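Local structure of putative HTH-type transcriptional regulator PH0061 (Pyrococcus horikoshii, 2DBB) at residues B[22-26]-B[27-31]; B[33-37]-B[38-42]; B[45-49]-B[50-54]. The protein probably binds specific DNA sequences as an AsnC-family transcriptional regulator, using a winged helix-turn-helix domain. All coordinates share one frame; numbering follows the deposited sequence.

Interaction 1 (B[22-26]-B[27-31])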
loop_
_atom_site.group_PDB
_atom_site.type_symbol
_atom_site.label_atom_id
_atom_site.label_comp_id
_atom_site.label_asym_id
_atom_site.label_seq_id
_atom_site.Cartn_x
_atom_site.Cartn_y
_atom_site.Cartn_z
ATOM N N SER B 22 3.769 13.504 5.170
ATOM C CA SER B 22 2.990 13.438 6.389
ATOM C C SER B 22 3.615 14.137 7.592
ATOM O O SER B 22 3.009 14.160 8.664
ATOM C CB SER B 22 2.717 11.976 6.744
ATOM O OG SER B 22 3.925 11.306 7.063
ATOM N N ARG B 23 4.815 14.695 7.437
ATOM C CA ARG B 23 5.464 15.372 8.562
ATOM C C ARG B 23 5.370 16.893 8.517
ATOM O O ARG B 23 5.963 17.576 9.346
ATOM C CB ARG B 23 6.939 14.955 8.683
ATOM C CG ARG B 23 7.144 13.515 9.127
ATOM C CD ARG B 23 8.619 13.217 9.408
ATOM N NE ARG B 23 9.123 13.958 10.564
ATOM C CZ ARG B 23 8.995 13.566 11.829
ATOM N NH1 ARG B 23 8.379 12.428 12.126
ATOM N NH2 ARG B 23 9.479 14.323 12.807
ATOM N N LEU B 24 4.628 17.429 7.557
ATOM C CA LEU B 24 4.471 18.875 7.463
ATOM C C LEU B 24 3.756 19.395 8.714
ATOM O O LEU B 24 2.722 18.866 9.106
ATOM C CB LEU B 24 3.668 19.232 6.209
ATOM C CG LEU B 24 4.417 19.025 4.892
ATOM C CD1 LEU B 24 3.443 19.055 3.727
ATOM C CD2 LEU B 24 5.481 20.101 4.743
ATOM N N THR B 25 4.320 20.421 9.343
ATOM C CA THR B 25 3.725 21.006 10.544
ATOM C C THR B 25 2.447 21.747 10.160
ATOM O O THR B 25 2.276 22.117 8.994
ATOM C CB THR B 25 4.680 22.019 11.214
ATOM O OG1 THR B 25 4.865 23.147 10.345
ATOM C CG2 THR B 25 6.034 21.376 11.489
ATOM N N TYR B 26 1.558 21.966 11.133
ATOM C CA TYR B 26 0.306 22.672 10.867
ATOM C C TYR B 26 0.585 24.058 10.280
ATOM O O TYR B 26 -0.177 24.569 9.458
ATOM C CB TYR B 26 -0.520 22.821 12.153
ATOM C CG TYR B 26 -0.967 21.509 12.763
ATOM C CD1 TYR B 26 -1.071 20.358 11.985
ATOM C CD2 TYR B 26 -1.305 21.422 14.114
ATOM C CE1 TYR B 26 -1.496 19.153 12.527
ATOM C CE2 TYR B 26 -1.741 20.209 14.672
ATOM C CZ TYR B 26 -1.830 19.082 13.866
ATOM O OH TYR B 26 -2.246 17.877 14.384
ATOM N N ARG B 27 1.684 24.659 10.715
ATOM C CA ARG B 27 2.083 25.976 10.241
ATOM C C ARG B 27 2.398 25.916 8.736
ATOM O O ARG B 27 1.885 26.725 7.963
ATOM C CB ARG B 27 3.293 26.458 11.058
ATOM C CG ARG B 27 3.900 27.766 10.596
ATOM C CD ARG B 27 4.877 28.346 11.636
ATOM N NE ARG B 27 4.188 28.916 12.798
ATOM C CZ ARG B 27 3.855 28.235 13.891
ATOM N NH1 ARG B 27 4.149 26.940 13.993
ATOM N NH2 ARG B 27 3.221 28.847 14.885
ATOM N N GLU B 28 3.221 24.957 8.323
ATOM C CA GLU B 28 3.559 24.803 6.909
ATOM C C GLU B 28 2.288 24.525 6.097
ATOM O O GLU B 28 2.096 25.072 5.010
ATOM C CB GLU B 28 4.545 23.645 6.709
ATOM C CG GLU B 28 5.967 23.906 7.187
ATOM C CD GLU B 28 6.848 22.670 7.065
ATOM O OE1 GLU B 28 6.616 21.692 7.815
ATOM O OE2 GLU B 28 7.763 22.667 6.212
ATOM N N LEU B 29 1.421 23.665 6.623
ATOM C CA LEU B 29 0.173 23.345 5.933
ATOM C C LEU B 29 -0.685 24.603 5.797
ATOM O O LEU B 29 -1.243 24.873 4.731
ATOM C CB LEU B 29 -0.602 22.271 6.704
ATOM C CG LEU B 29 0.051 20.887 6.753
ATOM C CD1 LEU B 29 -0.677 20.010 7.751
ATOM C CD2 LEU B 29 0.023 20.268 5.362
ATOM N N ALA B 30 -0.783 25.376 6.876
ATOM C CA ALA B 30 -1.577 26.600 6.855
ATOM C C ALA B 30 -1.041 27.574 5.800
ATOM O O ALA B 30 -1.811 28.225 5.094
ATOM C CB ALA B 30 -1.580 27.256 8.236
ATOM N N ASP B 31 0.280 27.660 5.692
ATOM C CA ASP B 31 0.910 28.542 4.716
ATOM C C ASP B 31 0.623 28.097 3.290
ATOM O O ASP B 31 0.300 28.913 2.430
ATOM C CB ASP B 31 2.424 28.592 4.942
ATOM C CG ASP B 31 2.789 29.314 6.218
ATOM O OD1 ASP B 31 1.916 30.038 6.744
ATOM O OD2 ASP B 31 3.942 29.172 6.687
HETATM O O HOH W 1 8.062 19.642 8.576
#

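Interaction 2 (B[33-37]-B[38-42])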
loop_
_atom_site.group_PDB
_atom_site.type_symbol
_atom_site.label_atom_id
_atom_site.label_comp_id
_atom_site.label_asym_id
_atom_site.label_seq_id
_atom_site.Cartn_x
_atom_site.Cartn_y
_atom_site.Cartn_z
ATOM N N LEU B 33 -1.883 26.283 2.282
ATOM C CA LEU B 33 -3.314 26.398 2.008
ATOM C C LEU B 33 -3.934 27.759 2.313
ATOM O O LEU B 33 -5.158 27.917 2.270
ATOM C CB LEU B 33 -4.069 25.290 2.757
ATOM C CG LEU B 33 -3.714 23.853 2.326
ATOM C CD1 LEU B 33 -4.376 22.843 3.247
ATOM C CD2 LEU B 33 -4.153 23.629 0.885
ATOM N N ASN B 34 -3.091 28.741 2.614
ATOM C CA ASN B 34 -3.554 30.096 2.905
ATOM C C ASN B 34 -4.694 30.129 3.924
ATOM O O ASN B 34 -5.780 30.640 3.653
ATOM C CB ASN B 34 -3.990 30.772 1.602
ATOM C CG ASN B 34 -4.321 32.240 1.786
ATOM O OD1 ASN B 34 -3.526 33.008 2.330
ATOM N ND2 ASN B 34 -5.496 32.639 1.321
ATOM N N THR B 35 -4.434 29.570 5.099
ATOM C CA THR B 35 -5.408 29.534 6.177
ATOM C C THR B 35 -4.618 29.628 7.477
ATOM O O THR B 35 -3.417 29.887 7.454
ATOM C CB THR B 35 -6.238 28.227 6.142
ATOM O OG1 THR B 35 -7.158 28.210 7.242
ATOM C CG2 THR B 35 -5.333 27.008 6.219
ATOM N N THR B 36 -5.273 29.423 8.610
ATOM C CA THR B 36 -4.563 29.514 9.876
ATOM C C THR B 36 -4.140 28.140 10.369
ATOM O O THR B 36 -4.708 27.122 9.972
ATOM C CB THR B 36 -5.429 30.156 10.966
ATOM O OG1 THR B 36 -6.442 29.229 11.373
ATOM C CG2 THR B 36 -6.088 31.426 10.440
ATOM N N ARG B 37 -3.137 28.128 11.239
ATOM C CA ARG B 37 -2.629 26.896 11.816
ATOM C C ARG B 37 -3.718 26.259 12.665
ATOM O O ARG B 37 -3.875 25.038 12.679
ATOM C CB ARG B 37 -1.408 27.205 12.677
ATOM C CG ARG B 37 -0.892 26.040 13.496
ATOM C CD ARG B 37 0.088 26.562 14.526
ATOM N NE ARG B 37 -0.200 27.965 14.821
ATOM C CZ ARG B 37 0.243 28.623 15.888
ATOM N NH1 ARG B 37 -0.076 29.900 16.054
ATOM N NH2 ARG B 37 0.988 28.003 16.794
ATOM N N GLN B 38 -4.470 27.094 13.373
ATOM C CA GLN B 38 -5.550 26.607 14.222
ATOM C C GLN B 38 -6.588 25.856 13.386
ATOM O O GLN B 38 -7.024 24.764 13.756
ATOM C CB GLN B 38 -6.222 27.769 14.962
ATOM C CG GLN B 38 -5.332 28.453 15.997
ATOM C CD GLN B 38 -4.318 29.417 15.388
ATOM O OE1 GLN B 38 -3.317 29.761 16.022
ATOM N NE2 GLN B 38 -4.581 29.867 14.161
ATOM N N ARG B 39 -6.980 26.439 12.259
ATOM C CA ARG B 39 -7.961 25.801 11.393
ATOM C C ARG B 39 -7.417 24.494 10.817
ATOM O O ARG B 39 -8.160 23.528 10.645
ATOM C CB ARG B 39 -8.381 26.754 10.268
ATOM C CG ARG B 39 -9.072 28.008 10.787
ATOM C CD ARG B 39 -9.709 28.823 9.675
ATOM N NE ARG B 39 -10.366 30.019 10.200
ATOM C CZ ARG B 39 -11.151 30.823 9.485
ATOM N NH1 ARG B 39 -11.702 31.889 10.050
ATOM N NH2 ARG B 39 -11.391 30.558 8.205
ATOM N N ILE B 40 -6.120 24.459 10.521
ATOM C CA ILE B 40 -5.515 23.245 9.995
ATOM C C ILE B 40 -5.559 22.179 11.085
ATOM O O ILE B 40 -5.832 21.011 10.814
ATOM C CB ILE B 40 -4.044 23.471 9.570
ATOM C CG1 ILE B 40 -3.999 24.241 8.247
ATOM C CG2 ILE B 40 -3.315 22.125 9.432
ATOM C CD1 ILE B 40 -4.674 23.529 7.092
ATOM N N ALA B 41 -5.291 22.592 12.319
ATOM C CA ALA B 41 -5.298 21.673 13.448
ATOM C C ALA B 41 -6.668 21.028 13.583
ATOM O O ALA B 41 -6.777 19.807 13.674
ATOM C CB ALA B 41 -4.934 22.412 14.728
ATOM N N ARG B 42 -7.712 21.852 13.586
ATOM C CA ARG B 42 -9.070 21.347 13.702
ATOM C C ARG B 42 -9.440 20.420 12.548
ATOM O O ARG B 42 -10.055 19.375 12.762
ATOM C CB ARG B 42 -10.068 22.505 13.779
ATOM C CG ARG B 42 -10.392 22.953 15.206
ATOM C CD ARG B 42 -10.121 24.437 15.415
ATOM N NE ARG B 42 -10.713 25.254 14.358
ATOM C CZ ARG B 42 -10.536 26.567 14.236
ATOM N NH1 ARG B 42 -9.786 27.224 15.110
ATOM N NH2 ARG B 42 -11.099 27.222 13.227
#

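Interaction 3 (B[45-49]-B[50-54])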
loop_
_atom_site.group_PDB
_atom_site.type_symbol
_atom_site.label_atom_id
_atom_site.label_comp_id
_atom_site.label_asym_id
_atom_site.label_seq_id
_atom_site.Cartn_x
_atom_site.Cartn_y
_atom_site.Cartn_z
ATOM N N ASP B 45 -7.681 17.117 12.871
ATOM C CA ASP B 45 -8.243 16.415 14.012
ATOM C C ASP B 45 -9.570 15.757 13.650
ATOM O O ASP B 45 -9.838 14.625 14.043
ATOM C CB ASP B 45 -8.437 17.381 15.175
ATOM C CG ASP B 45 -8.240 16.711 16.510
ATOM O OD1 ASP B 45 -9.239 16.292 17.133
ATOM O OD2 ASP B 45 -7.068 16.589 16.926
ATOM N N LYS B 46 -10.395 16.465 12.888
ATOM C CA LYS B 46 -11.681 15.923 12.475
ATOM C C LYS B 46 -11.459 14.742 11.531
ATOM O O LYS B 46 -12.129 13.716 11.636
ATOM C CB LYS B 46 -12.511 17.003 11.778
ATOM C CG LYS B 46 -13.970 16.629 11.572
ATOM C CD LYS B 46 -14.651 16.323 12.908
ATOM C CE LYS B 46 -16.139 16.060 12.726
ATOM N NZ LYS B 46 -16.818 15.758 14.019
ATOM N N LEU B 47 -10.511 14.889 10.611
ATOM C CA LEU B 47 -10.212 13.825 9.662
ATOM C C LEU B 47 -9.808 12.550 10.394
ATOM O O LEU B 47 -10.209 11.454 10.007
ATOM C CB LEU B 47 -9.099 14.261 8.701
ATOM C CG LEU B 47 -9.440 15.433 7.772
ATOM C CD1 LEU B 47 -8.253 15.738 6.873
ATOM C CD2 LEU B 47 -10.660 15.094 6.932
ATOM N N LYS B 48 -9.025 12.694 11.457
ATOM C CA LYS B 48 -8.585 11.536 12.224
ATOM C C LYS B 48 -9.745 10.948 13.015
ATOM O O LYS B 48 -9.895 9.730 13.098
ATOM C CB LYS B 48 -7.449 11.916 13.180
ATOM C CG LYS B 48 -6.189 12.423 12.486
ATOM C CD LYS B 48 -4.984 12.434 13.423
ATOM C CE LYS B 48 -5.239 13.267 14.674
ATOM N NZ LYS B 48 -4.082 13.233 15.621
ATOM N N LYS B 49 -10.572 11.819 13.586
ATOM C CA LYS B 49 -11.714 11.370 14.373
ATOM C C LYS B 49 -12.688 10.575 13.503
ATOM O O LYS B 49 -13.243 9.565 13.937
ATOM C CB LYS B 49 -12.443 12.568 14.984
ATOM C CG LYS B 49 -13.519 12.179 15.992
ATOM C CD LYS B 49 -14.361 13.380 16.418
ATOM C CE LYS B 49 -15.321 13.015 17.552
ATOM N NZ LYS B 49 -16.199 11.846 17.229
ATOM N N LEU B 50 -12.881 11.036 12.269
ATOM C CA LEU B 50 -13.789 10.392 11.327
ATOM C C LEU B 50 -13.187 9.178 10.626
ATOM O O LEU B 50 -13.835 8.558 9.785
ATOM C CB LEU B 50 -14.239 11.406 10.275
ATOM C CG LEU B 50 -15.093 12.569 10.779
ATOM C CD1 LEU B 50 -15.331 13.568 9.653
ATOM C CD2 LEU B 50 -16.409 12.029 11.303
ATOM N N GLY B 51 -11.951 8.837 10.966
ATOM C CA GLY B 51 -11.319 7.692 10.334
ATOM C C GLY B 51 -10.913 7.926 8.884
ATOM O O GLY B 51 -10.527 6.986 8.185
ATOM N N ILE B 52 -11.004 9.168 8.416
ATOM C CA ILE B 52 -10.619 9.461 7.040
ATOM C C ILE B 52 -9.108 9.251 6.897
ATOM O O ILE B 52 -8.648 8.691 5.906
ATOM C CB ILE B 52 -11.047 10.885 6.643
ATOM C CG1 ILE B 52 -12.581 10.966 6.690
ATOM C CG2 ILE B 52 -10.517 11.229 5.246
ATOM C CD1 ILE B 52 -13.166 12.313 6.279
ATOM N N ILE B 53 -8.340 9.700 7.885
ATOM C CA ILE B 53 -6.897 9.468 7.896
ATOM C C ILE B 53 -6.740 8.417 8.986
ATOM O O ILE B 53 -6.939 8.701 10.167
ATOM C CB ILE B 53 -6.090 10.704 8.299
ATOM C CG1 ILE B 53 -6.171 11.768 7.201
ATOM C CG2 ILE B 53 -4.638 10.298 8.548
ATOM C CD1 ILE B 53 -5.425 13.047 7.532
ATOM N N ARG B 54 -6.396 7.201 8.590
ATOM C CA ARG B 54 -6.271 6.108 9.537
ATOM C C ARG B 54 -4.895 5.953 10.157
ATOM O O ARG B 54 -4.767 5.466 11.284
ATOM C CB ARG B 54 -6.657 4.800 8.849
ATOM C CG ARG B 54 -8.119 4.718 8.431
ATOM C CD ARG B 54 -8.302 3.711 7.306
ATOM N NE ARG B 54 -7.351 2.608 7.422
ATOM C CZ ARG B 54 -7.222 1.624 6.539
ATOM N NH1 ARG B 54 -6.317 0.674 6.741
ATOM N NH2 ARG B 54 -7.995 1.584 5.460
HETATM O O HOH W 2 -8.076 7.806 12.392
#

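Interaction 1 (B[22-26]-B[27-31])
A capping box between Thr25 and Glu28 starts helix 26-32, the first helix of the predicted helix-turn-helix motif. The evidence is reciprocal: each side chain takes the other residue's backbone N-H. Glu28 N donates to Thr25 OG1 at 3.2 Å, nearly straight at 168°, and Thr25 N reaches Glu28 OE1 at 3.0 Å, on the anti side of the carboxylate and 17° out of its plane. Thr25 OG1 can turn to the helix end because it stands between its own N and carbonyl carbon (chi1 66°). It also gives a weak bond to Glu28 OE1 at 3.4 Å. A water donating to both Glu28 OE1 and Arg23 O brings a third donor to that oxygen, a setting likely to keep the carboxylate ionised. The Leu24 side chain crosses that of Glu28 at about a right angle, its CD2 lying 3.6 Å from Glu28 OE1. Beneath the cap, the two branches of Leu29 part: CD2 packs on Leu24 CB at 3.9 Å, whereas CD1 meets the edge of the Tyr26 ring, 4.3 Å from Tyr26 CD1. With an alanine here, both branches vanish, and a gap would probably open between Leu24 and the Tyr26 ring. Leu29 sits between Leu14 and Ile17 of helix 9-18 and Ile44 of helix 37-49, while Tyr26 packs on Arg37, Ile40 and Ile44 of the latter.

Interaction 2 (B[33-37]-B[38-42])
Thr36 and Arg39 meet with the hydroxyl of one pressed against the aliphatic stem of the other. Thr36 OG1, set between its own N and carbonyl carbon (chi1 73°), accepts from Arg39 N at 3.0 Å, a capping bond with an N-H...O angle of 162°. The same oxygen touches Arg39 CB and CG, so the root of the arginine passes close by it, while the extended chain carries the guanidinium outward. Thr35 flanks that stem too, its OG1 lying 3.6 Å from both Arg39 CB and Arg39 CD.

The methyl of Thr35 does different work. With OG1 anti to the backbone N, Thr35 CG2 is turned to the inner side, where it packs on Ile40 CD1 at 3.6 Å. Leu33 comes to Ile40 as well, its side chain at about a right angle to that of Ile40, with Leu33 CD1 3.9 Å from Ile40 CD1. Ile40 CD1 thus touches Leu33 and Thr35, and the side chain also packs on Tyr26 and Leu29 of helix 26-32 and on Leu14 of helix 9-18.

On the outer side, the bent chain of Gln38 brings its amide back over the cap, with NE2 3.3 Å from Thr36 CB. The guanidinium of Arg37 lies beside this amide with the two planes 66° apart. Arg42 folds back so that one face of its guanidinium lies over Arg39 CA, which stands 3.8 Å from the plane, over its centre.

A threonine-capped helix entered from a short turn, with apolar residues inward and arginines outward, is what the turn and the start of the recognition helix look like in a helix-turn-helix motif, as predicted for this region; the outward-facing Arg37, Arg39 and Arg42 are consistent with a surface offered to DNA.

Interaction 3 (B[45-49]-B[50-54])
Helix 37-49 ends in a Schellman motif: Gly51 takes a positive phi of 72°, Gly51 N bonds back to Lys48 O at 3.1 Å, and Ile52 N reaches Leu47 O at 2.9 Å in a weak, bent bond. The Gly51 donor sits above the Lys48 carbonyl plane, 70° out of it. Leu47 O accepts a second weak bond, from Ile53 N at 3.3 Å, so one carbonyl holds two successive N-H groups of the chain as it turns away. A water closes the outer side by donating to both Lys48 O and Ile53 O, with 2.7 Å to each.

Leu47 is the apolar centre of the turn, and its branches divide the partners. Leu47 CD2 meets Ile52 CD1 at 3.8 Å, the apolar pairing across the turn that commonly accompanies a Schellman motif; Leu47 CD1 lies 4.0 Å from Ile53 CD1, which also touches Leu47 CB. On the other flank, the chain of Lys46 bends at chi2 (59°) and passes over Leu50, with its CG 3.9 Å from Leu50 CD1 and CE near the same methyl, while Leu50 N donates to Lys46 O.

Leu47 packs on Asp11 and Ile53 on Leu18 of helix 9-18. Ile52 packs on Leu65 of the second subunit, and the strand begun by Ile53 pairs antiparallel with a strand of that subunit. Chemically, the turn combines an apolar inner side with carbonyls of Lys46, Leu47 and Lys48 met by backbone N-H groups, weakly at Leu47, and by a water at Lys48 O; the helix ends and strand 53-60 begins within three residues, and no salt bridge joins the two segments.

Overall arrangement
From the N terminus, the three contacts follow in series, none nested in or crossing another. Interaction 1 closes the entry from the loop after helix 9-18 into helix 26-32. Interaction 2 closes the turn from that helix into helix 37-49, and interaction 3 closes the exit of helix 37-49 into strand 53-60. Interactions 1 and 2 touch, their centres about 9 Å apart: Ala30 O probably accepts from Thr35 N, and Ala30 CB packs against Thr36 and Arg37. Interaction 3, about 16 Å from interaction 2 between centres, shares its helix. Interactions 1 and 3 meet the second subunit, so the entry to helix 26-32 and start of strand 53-60 in the probable DNA-binding domain lie against it.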